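Local coordinates for uncharacterized protein (Thermus thermophilus HB8, PDB 6SCE) that probably acts as a CRISPR defence DNA nuclease of Type III systems that is switched on when its CARF domains bind cyclic oligoadenylate, at residues 306-311 with 399-404; 4-9 with 22-27; 159-164 with 168-173. All blocks are in the same frame, centred on the assembly; numbering follows the deposited sequence.

Contact 1 (306-311 with 399-404). With nucleotides of chain B.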
loop_
_atom_site.group_PDB
_atom_site.type_symbol
_atom_site.label_atom_id
_atom_site.label_comp_id
_atom_site.label_asym_id
_atom_site.label_seq_id
_atom_site.Cartn_x
_atom_site.Cartn_y
_atom_site.Cartn_z
ATOM N N TYR A 306 12.513 2.542 -2.386
ATOM C CA TYR A 306 13.612 2.760 -1.455
ATOM C C TYR A 306 14.646 1.610 -1.542
ATOM O O TYR A 306 15.839 1.851 -1.542
ATOM C CB TYR A 306 13.080 2.885 -0.057
ATOM C CG TYR A 306 14.116 3.324 0.942
ATOM C CD1 TYR A 306 14.840 4.481 0.739
ATOM C CD2 TYR A 306 14.346 2.610 2.092
ATOM C CE1 TYR A 306 15.788 4.915 1.642
ATOM C CE2 TYR A 306 15.292 3.037 3.019
ATOM C CZ TYR A 306 16.009 4.187 2.784
ATOM O OH TYR A 306 16.954 4.633 3.678
ATOM N N ALA A 307 14.163 0.370 -1.612
ATOM C CA ALA A 307 15.051 -0.765 -1.791
ATOM C C ALA A 307 15.848 -0.617 -3.052
ATOM O O ALA A 307 17.049 -0.880 -3.070
ATOM C CB ALA A 307 14.265 -2.070 -1.809
ATOM N N ALA A 308 15.188 -0.191 -4.121
ATOM C CA ALA A 308 15.866 0.002 -5.401
ATOM C C ALA A 308 16.972 1.055 -5.307
ATOM O O ALA A 308 18.036 0.909 -5.920
ATOM C CB ALA A 308 14.870 0.368 -6.479
ATOM N N TYR A 309 16.692 2.127 -4.582
ATOM C CA TYR A 309 17.698 3.155 -4.308
ATOM C C TYR A 309 18.902 2.556 -3.534
ATOM O O TYR A 309 20.044 2.798 -3.895
ATOM C CB TYR A 309 17.061 4.296 -3.521
ATOM C CG TYR A 309 18.077 5.184 -2.869
ATOM C CD1 TYR A 309 18.849 6.032 -3.635
ATOM C CD2 TYR A 309 18.313 5.119 -1.503
ATOM C CE1 TYR A 309 19.819 6.825 -3.049
ATOM C CE2 TYR A 309 19.268 5.920 -0.902
ATOM C CZ TYR A 309 20.021 6.764 -1.693
ATOM O OH TYR A 309 20.984 7.559 -1.137
ATOM N N LEU A 310 18.641 1.773 -2.494
ATOM C CA LEU A 310 19.726 1.194 -1.698
ATOM C C LEU A 310 20.570 0.241 -2.547
ATOM O O LEU A 310 21.800 0.253 -2.474
ATOM C CB LEU A 310 19.199 0.472 -0.473
ATOM C CG LEU A 310 18.491 1.335 0.563
ATOM C CD1 LEU A 310 17.985 0.454 1.683
ATOM C CD2 LEU A 310 19.407 2.429 1.071
ATOM N N HIS A 311 19.903 -0.547 -3.384
ATOM C CA HIS A 311 20.602 -1.510 -4.251
ATOM C C HIS A 311 21.396 -0.834 -5.372
ATOM O O HIS A 311 22.587 -1.138 -5.579
ATOM C CB HIS A 311 19.582 -2.492 -4.808
ATOM C CG HIS A 311 20.110 -3.401 -5.870
ATOM N ND1 HIS A 311 20.993 -4.426 -5.602
ATOM C CD2 HIS A 311 19.873 -3.442 -7.201
ATOM C CE1 HIS A 311 21.259 -5.071 -6.726
ATOM N NE2 HIS A 311 20.598 -4.492 -7.711
ATOM N N ARG A 399 19.338 -4.317 -15.962
ATOM C CA ARG A 399 19.267 -5.082 -14.753
ATOM C C ARG A 399 17.891 -4.904 -14.112
ATOM O O ARG A 399 17.690 -3.980 -13.319
ATOM C CB ARG A 399 20.354 -4.613 -13.805
ATOM C CG ARG A 399 21.752 -4.707 -14.403
ATOM C CD ARG A 399 22.667 -3.709 -13.729
ATOM N NE ARG A 399 24.016 -3.746 -14.296
ATOM C CZ ARG A 399 25.127 -4.010 -13.618
ATOM N NH1 ARG A 399 25.087 -4.252 -12.335
ATOM N NH2 ARG A 399 26.309 -3.996 -14.239
ATOM N N ALA A 400 16.957 -5.780 -14.444
ATOM C CA ALA A 400 15.592 -5.707 -13.849
ATOM C C ALA A 400 15.452 -6.491 -12.549
ATOM O O ALA A 400 16.011 -7.588 -12.390
ATOM C CB ALA A 400 14.562 -6.169 -14.844
ATOM N N HIS A 401 14.717 -5.912 -11.588
ATOM C CA HIS A 401 14.501 -6.587 -10.315
ATOM C C HIS A 401 13.118 -6.327 -9.792
ATOM O O HIS A 401 12.421 -5.417 -10.250
ATOM C CB HIS A 401 15.542 -6.160 -9.283
ATOM C CG HIS A 401 15.410 -4.739 -8.842
ATOM N ND1 HIS A 401 16.275 -3.749 -9.258
ATOM C CD2 HIS A 401 14.518 -4.137 -8.018
ATOM C CE1 HIS A 401 15.905 -2.592 -8.727
ATOM N NE2 HIS A 401 14.848 -2.799 -7.969
ATOM N N TYR A 402 12.747 -7.125 -8.823
ATOM C CA TYR A 402 11.474 -7.019 -8.145
ATOM C C TYR A 402 11.699 -7.365 -6.688
ATOM O O TYR A 402 12.077 -8.507 -6.352
ATOM C CB TYR A 402 10.471 -7.978 -8.785
ATOM C CG TYR A 402 9.097 -7.929 -8.175
ATOM C CD1 TYR A 402 8.778 -8.697 -7.078
ATOM C CD2 TYR A 402 8.090 -7.124 -8.734
ATOM C CE1 TYR A 402 7.517 -8.664 -6.514
ATOM C CE2 TYR A 402 6.826 -7.068 -8.158
ATOM C CZ TYR A 402 6.539 -7.836 -7.055
ATOM O OH TYR A 402 5.297 -7.800 -6.444
ATOM N N LEU A 403 11.423 -6.417 -5.796
ATOM C CA LEU A 403 11.472 -6.699 -4.362
ATOM C C LEU A 403 10.368 -7.623 -3.952
ATOM O O LEU A 403 9.199 -7.357 -4.198
ATOM C CB LEU A 403 11.401 -5.424 -3.521
ATOM C CG LEU A 403 11.404 -5.624 -1.991
ATOM C CD1 LEU A 403 12.791 -5.999 -1.498
ATOM C CD2 LEU A 403 10.983 -4.338 -1.294
ATOM N N ASP A 404 10.747 -8.736 -3.327
ATOM C CA ASP A 404 9.795 -9.659 -2.786
ATOM C C ASP A 404 10.014 -9.696 -1.276
ATOM O O ASP A 404 10.786 -10.527 -0.770
ATOM C CB ASP A 404 9.989 -11.037 -3.423
ATOM C CG ASP A 404 9.054 -12.084 -2.835
ATOM O OD1 ASP A 404 7.950 -11.727 -2.394
ATOM O OD2 ASP A 404 9.450 -13.274 -2.761
ATOM P P A B 4 1.926 -0.918 -5.491
ATOM O OP1 A B 4 0.946 -1.376 -4.466
ATOM O OP2 A B 4 2.809 0.264 -5.190
ATOM O "O5'" A B 4 2.823 -2.172 -5.912
ATOM C "C5'" A B 4 3.857 -2.590 -5.008
ATOM C "C4'" A B 4 4.104 -4.063 -5.223
ATOM O "O4'" A B 4 5.350 -4.449 -4.574
ATOM C "C3'" A B 4 3.018 -4.946 -4.623
ATOM O "O3'" A B 4 2.760 -6.149 -5.343
ATOM C "C2'" A B 4 3.642 -5.303 -3.271
ATOM O "O2'" A B 4 3.052 -6.439 -2.680
ATOM C "C1'" A B 4 5.079 -5.523 -3.707
ATOM N N9 A B 4 6.053 -5.549 -2.625
ATOM C C8 A B 4 6.986 -6.539 -2.445
ATOM N N7 A B 4 7.710 -6.367 -1.370
ATOM C C5 A B 4 7.202 -5.213 -0.780
ATOM C C6 A B 4 7.543 -4.512 0.396
ATOM N N6 A B 4 8.492 -4.895 1.256
ATOM N N1 A B 4 6.812 -3.406 0.693
ATOM C C2 A B 4 5.837 -3.039 -0.148
ATOM N N3 A B 4 5.443 -3.605 -1.293
ATOM C C4 A B 4 6.174 -4.698 -1.558
ATOM P P A B 1 2.278 -6.177 -6.869
ATOM O OP1 A B 1 3.390 -6.661 -7.748
ATOM O OP2 A B 1 1.624 -4.864 -7.248
ATOM O "O5'" A B 1 1.199 -7.352 -6.819
ATOM C "C5'" A B 1 -0.170 -7.095 -6.518
ATOM C "C4'" A B 1 -0.749 -8.334 -5.878
ATOM O "O4'" A B 1 -0.230 -8.464 -4.528
ATOM C "C3'" A B 1 -2.278 -8.307 -5.771
ATOM O "O3'" A B 1 -2.811 -9.095 -6.842
ATOM C "C2'" A B 1 -2.532 -8.889 -4.372
ATOM O "O2'" A B 1 -2.629 -10.296 -4.410
ATOM C "C1'" A B 1 -1.293 -8.449 -3.602
ATOM N N9 A B 1 -1.375 -7.107 -3.023
ATOM C C8 A B 1 -0.416 -6.136 -3.097
ATOM N N7 A B 1 -0.768 -5.042 -2.471
ATOM C C5 A B 1 -2.016 -5.320 -1.939
ATOM C C6 A B 1 -2.911 -4.554 -1.168
ATOM N N6 A B 1 -2.666 -3.299 -0.800
ATOM N N1 A B 1 -4.078 -5.136 -0.798
ATOM C C2 A B 1 -4.310 -6.396 -1.194
ATOM N N3 A B 1 -3.548 -7.203 -1.932
ATOM C C4 A B 1 -2.401 -6.596 -2.278
#

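Contact 2 (4-9 with 22-27)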
loop_
_atom_site.group_PDB
_atom_site.type_symbol
_atom_site.label_atom_id
_atom_site.label_comp_id
_atom_site.label_asym_id
_atom_site.label_seq_id
_atom_site.Cartn_x
_atom_site.Cartn_y
_atom_site.Cartn_z
ATOM N N PRO A 4 -11.514 -22.379 -26.511
ATOM C CA PRO A 4 -10.274 -21.814 -25.937
ATOM C C PRO A 4 -10.093 -22.128 -24.448
ATOM O O PRO A 4 -11.066 -22.466 -23.747
ATOM C CB PRO A 4 -10.464 -20.322 -26.166
ATOM C CG PRO A 4 -11.935 -20.158 -25.995
ATOM C CD PRO A 4 -12.518 -21.336 -26.730
ATOM N N VAL A 5 -8.848 -22.017 -23.968
ATOM C CA VAL A 5 -8.540 -22.252 -22.572
ATOM C C VAL A 5 -8.114 -20.899 -21.974
ATOM O O VAL A 5 -7.415 -20.117 -22.609
ATOM C CB VAL A 5 -7.457 -23.330 -22.380
ATOM C CG1 VAL A 5 -6.950 -23.378 -20.958
ATOM C CG2 VAL A 5 -7.999 -24.711 -22.782
ATOM N N TYR A 6 -8.607 -20.636 -20.779
ATOM C CA TYR A 6 -8.270 -19.429 -20.042
ATOM C C TYR A 6 -7.175 -19.755 -19.093
ATOM O O TYR A 6 -7.356 -20.571 -18.209
ATOM C CB TYR A 6 -9.500 -18.934 -19.274
ATOM C CG TYR A 6 -9.360 -17.619 -18.543
ATOM C CD1 TYR A 6 -8.760 -16.520 -19.130
ATOM C CD2 TYR A 6 -9.884 -17.474 -17.279
ATOM C CE1 TYR A 6 -8.675 -15.300 -18.457
ATOM C CE2 TYR A 6 -9.808 -16.263 -16.603
ATOM C CZ TYR A 6 -9.198 -15.195 -17.185
ATOM O OH TYR A 6 -9.178 -13.995 -16.495
ATOM N N LEU A 7 -6.039 -19.077 -19.254
ATOM C CA LEU A 7 -4.895 -19.159 -18.325
ATOM C C LEU A 7 -4.774 -17.838 -17.559
ATOM O O LEU A 7 -4.684 -16.787 -18.171
ATOM C CB LEU A 7 -3.596 -19.361 -19.111
ATOM C CG LEU A 7 -3.555 -20.635 -20.001
ATOM C CD1 LEU A 7 -2.177 -20.806 -20.590
ATOM C CD2 LEU A 7 -3.964 -21.876 -19.262
ATOM N N CYS A 8 -4.735 -17.895 -16.240
ATOM C CA CYS A 8 -4.931 -16.669 -15.445
ATOM C C CYS A 8 -4.135 -16.663 -14.152
ATOM O O CYS A 8 -4.338 -17.493 -13.272
ATOM C CB CYS A 8 -6.420 -16.560 -15.155
ATOM S SG CYS A 8 -6.988 -15.022 -14.381
ATOM N N LEU A 9 -3.271 -15.675 -14.002
ATOM C CA LEU A 9 -2.642 -15.420 -12.723
ATOM C C LEU A 9 -3.738 -15.004 -11.744
ATOM O O LEU A 9 -4.618 -14.207 -12.070
ATOM C CB LEU A 9 -1.594 -14.315 -12.854
ATOM C CG LEU A 9 -0.447 -14.483 -13.841
ATOM C CD1 LEU A 9 0.475 -13.274 -13.736
ATOM C CD2 LEU A 9 0.292 -15.777 -13.541
ATOM N N LYS A 22 -14.839 -12.935 -18.532
ATOM C CA LYS A 22 -15.961 -12.327 -19.280
ATOM C C LYS A 22 -15.466 -11.830 -20.628
ATOM O O LYS A 22 -16.169 -11.959 -21.625
ATOM C CB LYS A 22 -16.635 -11.203 -18.474
ATOM C CG LYS A 22 -17.300 -11.703 -17.203
ATOM C CD LYS A 22 -17.990 -10.560 -16.461
ATOM C CE LYS A 22 -19.320 -10.173 -17.105
ATOM N NZ LYS A 22 -19.812 -8.863 -16.584
ATOM N N VAL A 23 -14.254 -11.279 -20.672
ATOM C CA VAL A 23 -13.671 -10.811 -21.919
ATOM C C VAL A 23 -13.480 -11.971 -22.901
ATOM O O VAL A 23 -13.893 -11.888 -24.086
ATOM C CB VAL A 23 -12.324 -10.113 -21.675
ATOM C CG1 VAL A 23 -11.571 -9.828 -22.970
ATOM C CG2 VAL A 23 -12.503 -8.855 -20.857
ATOM N N VAL A 24 -12.896 -13.060 -22.419
ATOM C CA VAL A 24 -12.667 -14.229 -23.269
ATOM C C VAL A 24 -13.997 -14.796 -23.793
ATOM O O VAL A 24 -14.154 -15.078 -24.997
ATOM C CB VAL A 24 -11.907 -15.322 -22.506
ATOM C CG1 VAL A 24 -11.723 -16.552 -23.392
ATOM C CG2 VAL A 24 -10.536 -14.802 -22.098
ATOM N N GLU A 25 -14.943 -14.980 -22.884
ATOM C CA GLU A 25 -16.253 -15.505 -23.265
ATOM C C GLU A 25 -16.947 -14.638 -24.297
ATOM O O GLU A 25 -17.558 -15.182 -25.213
ATOM C CB GLU A 25 -17.158 -15.726 -22.050
ATOM C CG GLU A 25 -16.701 -16.851 -21.163
ATOM C CD GLU A 25 -17.609 -17.097 -19.968
ATOM O OE1 GLU A 25 -18.243 -16.142 -19.464
ATOM O OE2 GLU A 25 -17.649 -18.243 -19.494
ATOM N N ARG A 26 -16.869 -13.319 -24.178
ATOM C CA ARG A 26 -17.518 -12.428 -25.134
ATOM C C ARG A 26 -16.881 -12.559 -26.514
ATOM O O ARG A 26 -17.580 -12.557 -27.524
ATOM C CB ARG A 26 -17.437 -10.968 -24.686
ATOM C CG ARG A 26 -18.321 -10.028 -25.506
ATOM C CD ARG A 26 -18.016 -8.568 -25.230
ATOM N NE ARG A 26 -18.985 -7.701 -25.887
ATOM C CZ ARG A 26 -18.743 -6.459 -26.282
ATOM N NH1 ARG A 26 -17.553 -5.911 -26.087
ATOM N NH2 ARG A 26 -19.704 -5.768 -26.880
ATOM N N GLU A 27 -15.553 -12.654 -26.553
ATOM C CA GLU A 27 -14.847 -12.703 -27.829
ATOM C C GLU A 27 -14.809 -14.084 -28.466
ATOM O O GLU A 27 -14.955 -14.198 -29.693
ATOM C CB GLU A 27 -13.424 -12.193 -27.719
ATOM C CG GLU A 27 -12.775 -12.057 -29.098
ATOM C CD GLU A 27 -11.785 -10.911 -29.217
ATOM O OE1 GLU A 27 -12.006 -9.871 -28.582
ATOM O OE2 GLU A 27 -10.786 -11.051 -29.963
#

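Contact 3 (159-164 with 168-173)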
loop_
_atom_site.group_PDB
_atom_site.type_symbol
_atom_site.label_atom_id
_atom_site.label_comp_id
_atom_site.label_asym_id
_atom_site.label_seq_id
_atom_site.Cartn_x
_atom_site.Cartn_y
_atom_site.Cartn_z
ATOM N N SER A 159 -31.180 3.598 -4.491
ATOM C CA SER A 159 -30.874 4.571 -5.486
ATOM C C SER A 159 -29.420 5.037 -5.284
ATOM O O SER A 159 -29.014 5.268 -4.153
ATOM C CB SER A 159 -31.830 5.771 -5.348
ATOM O OG SER A 159 -31.360 6.768 -6.199
ATOM N N PRO A 160 -28.639 5.190 -6.362
ATOM C CA PRO A 160 -27.245 5.613 -6.121
ATOM C C PRO A 160 -27.114 7.099 -5.790
ATOM O O PRO A 160 -28.012 7.879 -6.109
ATOM C CB PRO A 160 -26.564 5.308 -7.458
ATOM C CG PRO A 160 -27.661 5.493 -8.447
ATOM C CD PRO A 160 -28.849 4.859 -7.778
ATOM N N PRO A 161 -25.997 7.493 -5.160
ATOM C CA PRO A 161 -25.836 8.910 -4.868
ATOM C C PRO A 161 -25.846 9.740 -6.139
ATOM O O PRO A 161 -25.311 9.334 -7.193
ATOM C CB PRO A 161 -24.469 8.990 -4.147
ATOM C CG PRO A 161 -24.203 7.603 -3.635
ATOM C CD PRO A 161 -24.922 6.665 -4.562
ATOM N N GLY A 162 -26.480 10.912 -6.056
ATOM C CA GLY A 162 -26.630 11.744 -7.223
ATOM C C GLY A 162 -25.304 12.218 -7.761
ATOM O O GLY A 162 -25.218 12.566 -8.919
ATOM N N ALA A 163 -24.256 12.215 -6.931
ATOM C CA ALA A 163 -22.942 12.684 -7.355
ATOM C C ALA A 163 -22.244 11.799 -8.423
ATOM O O ALA A 163 -21.341 12.258 -9.105
ATOM C CB ALA A 163 -22.046 12.863 -6.150
ATOM N N PHE A 164 -22.659 10.553 -8.551
ATOM C CA PHE A 164 -22.119 9.648 -9.566
ATOM C C PHE A 164 -22.705 9.938 -10.950
ATOM O O PHE A 164 -23.866 10.359 -11.060
ATOM C CB PHE A 164 -22.417 8.183 -9.200
ATOM C CG PHE A 164 -21.468 7.601 -8.185
ATOM C CD1 PHE A 164 -21.706 7.750 -6.839
ATOM C CD2 PHE A 164 -20.313 6.926 -8.579
ATOM C CE1 PHE A 164 -20.833 7.225 -5.901
ATOM C CE2 PHE A 164 -19.445 6.407 -7.649
ATOM C CZ PHE A 164 -19.699 6.554 -6.312
ATOM N N ALA A 168 -24.644 4.262 -12.537
ATOM C CA ALA A 168 -24.205 3.641 -11.299
ATOM C C ALA A 168 -25.297 2.802 -10.672
ATOM O O ALA A 168 -26.479 3.124 -10.760
ATOM C CB ALA A 168 -23.729 4.689 -10.305
ATOM N N GLN A 169 -24.891 1.729 -10.019
ATOM C CA GLN A 169 -25.786 0.913 -9.219
ATOM C C GLN A 169 -25.271 0.951 -7.775
ATOM O O GLN A 169 -24.046 1.008 -7.529
ATOM C CB GLN A 169 -25.758 -0.548 -9.686
ATOM C CG GLN A 169 -26.125 -0.859 -11.155
ATOM C CD GLN A 169 -25.673 -2.291 -11.530
ATOM O OE1 GLN A 169 -24.438 -2.582 -11.668
ATOM N NE2 GLN A 169 -26.655 -3.212 -11.659
ATOM N N ALA A 170 -26.169 0.852 -6.808
ATOM C CA ALA A 170 -25.764 0.973 -5.410
ATOM C C ALA A 170 -26.487 0.020 -4.491
ATOM O O ALA A 170 -27.604 -0.441 -4.769
ATOM C CB ALA A 170 -25.933 2.403 -4.933
ATOM N N ALA A 171 -25.828 -0.298 -3.392
ATOM C CA ALA A 171 -26.407 -1.151 -2.364
ATOM C C ALA A 171 -26.113 -0.591 -0.990
ATOM O O ALA A 171 -25.012 -0.136 -0.717
ATOM C CB ALA A 171 -25.837 -2.536 -2.452
ATOM N N ARG A 172 -27.099 -0.651 -0.116
ATOM C CA ARG A 172 -26.911 -0.376 1.274
ATOM C C ARG A 172 -26.642 -1.688 1.983
ATOM O O ARG A 172 -27.206 -2.711 1.644
ATOM C CB ARG A 172 -28.165 0.296 1.820
ATOM C CG ARG A 172 -28.019 0.787 3.216
ATOM C CD ARG A 172 -29.256 1.574 3.631
ATOM N NE ARG A 172 -30.368 0.682 3.911
ATOM C CZ ARG A 172 -30.570 0.071 5.081
ATOM N NH1 ARG A 172 -29.730 0.246 6.103
ATOM N NH2 ARG A 172 -31.626 -0.726 5.230
ATOM N N LEU A 173 -25.737 -1.652 2.947
ATOM C CA LEU A 173 -25.418 -2.803 3.761
ATOM C C LEU A 173 -25.991 -2.540 5.146
ATOM O O LEU A 173 -25.415 -1.770 5.928
ATOM C CB LEU A 173 -23.907 -3.019 3.842
ATOM C CG LEU A 173 -23.230 -3.699 2.650
ATOM C CD1 LEU A 173 -23.558 -3.049 1.332
ATOM C CD2 LEU A 173 -21.722 -3.677 2.885
#

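Contact 1 (306-311 with 399-404)
The cyclic oligoadenylate pocket of a CARF-type, Rossmann-like domain lies beside this contact, where Ala307, Ala308 and His311 on one side of helix 303-312 meet His401 and Leu403 of strand 399-404. The helix segment crosses the strand at 126°; the two axes come within 9.4 Å, and the side chains that fill the gap from the helix include the methyls of Ala307 and Ala308. The methyl of Ala308 comes to the edge of the His401 imidazole, near its plane, with CB 3.5 Å from NE2. His401 CG stands between its own backbone N and carbonyl carbon (chi1 68°), a setting that brings the ring edge to Ala308 CB. One turn along, His311 presents its edge to the face of that ring in an offset edge-to-face pair, centroids 5.6 Å apart and planes at 77°. Leu403 works on two fronts. Its CD2 touches Ala307 CB at 4.0 Å and also approaches N6 of nucleotide A4 of chain B at 3.6 Å, linking helix packing to the ligand's adenine. Tyr402, between these two inward residues, is turned from the helix to the ligand; its OH donates a hydrogen bond of 2.6 Å to OP1 of nucleotide A1 of chain B, which lies near the ring plane.

Contact 2 (4-9 with 22-27)
The opening beta-alpha-beta unit of the chain, made of strand 5-10, helix 15-28 and strand 33-38, is held together here by Pro4 and Tyr6 closing on a single helix residue, Val24. The approach is closest at the tyrosine, where Val24 CG2 lies 3.9 Å from Tyr6 CD1 and 4.1 Å from Tyr6 CE1; the methyl approaches the CD1-CE1 bond obliquely. With CG1 anti to the backbone N (chi1 178°), the two valine branches part company: CG2 takes the tyrosine, while CG1 leans toward Pro4, reaching its CG at 4.5 Å. Trp82 of strand 81-84 touches both Pro4 and Val24 and helps to close the patch.

The tyrosine ring is fixed from more than one direction. Cys8 CB, two residues further along the same strand, covers one face 3.6 Å above the plane and offset toward the rim. At the far end, Tyr6 OH is hydrogen-bonded to Ala17 O, near the start of the helix, and to Asn84 ND2, so a buried hydroxyl has two partners that limit swing of the ring. Glu25 and Arg26 take no part and form salt bridges with Lys60 and Glu136. A helix laid by apolar side chains over the parallel strand that precedes it is typical of a beta-alpha-beta unit, the building block of Rossmann-like folds, and is consistent with a CARF-type domain.

Contact 3 (159-164 with 168-173)
Ala168, just before strand 169-172, meets the loop 159-164 in two places: its CB lies 3.9 Å from Phe164 CB and 4.1 Å from Pro160 CB. Its carbonyl is close as well, with Ala168 O 3.5 Å from Pro160 CG, so the proline ring sits against both the methyl and the backbone of this residue. Gln169 points away from the loop and turns its amide to the start of helix 140-148, where OE1 accepts a hydrogen bond from Leu140 N. Ala170 comes back toward the loop and sets its CB 3.7 Å from Pro160 CA and, more loosely, 4.4 Å from Pro161 CD. Beyond it Ala171 points away, and Arg172 joins Glu156 of the neighbouring strand in a salt bridge.

The loop connects antiparallel neighbours 156-158 and 169-172 at the edge of a mixed sheet. A type I turn from Pro161 to Phe164, closed by Phe164 N to Pro161 O at 3.2 Å, brings Phe164 CB against Ala168 CB, while its ring packs edge-to-face with Tyr189. No hydrogen bond crosses between the two segments, and Pro160 has no N-H to offer: the loop is seated by methyl and proline surfaces, and the two adjacent prolines probably stiffen its start.

How the contacts relate
Along the chain the order is contact 2, contact 3, contact 1, each in a different sheet. Contacts 2 and 1 lie in two mixed sheets of matching strand order, 3-2-1-4-5-6-7, consistent with a pair of CARF-type domains. Their centres are 33 Å apart, yet contact 1 touches the bound nucleotides and the nearest atom of contact 2 is about 6 Å from them. Contact 3, in the sheet between them in sequence, has its centre 42 Å from that of contact 1, across the chain's middle, and 30 Å from that of contact 2, with nearest atoms about 9 Å apart. The two CARF-type sheets probably form the nucleotide site between them, while contact 3 belongs to a separate sheet.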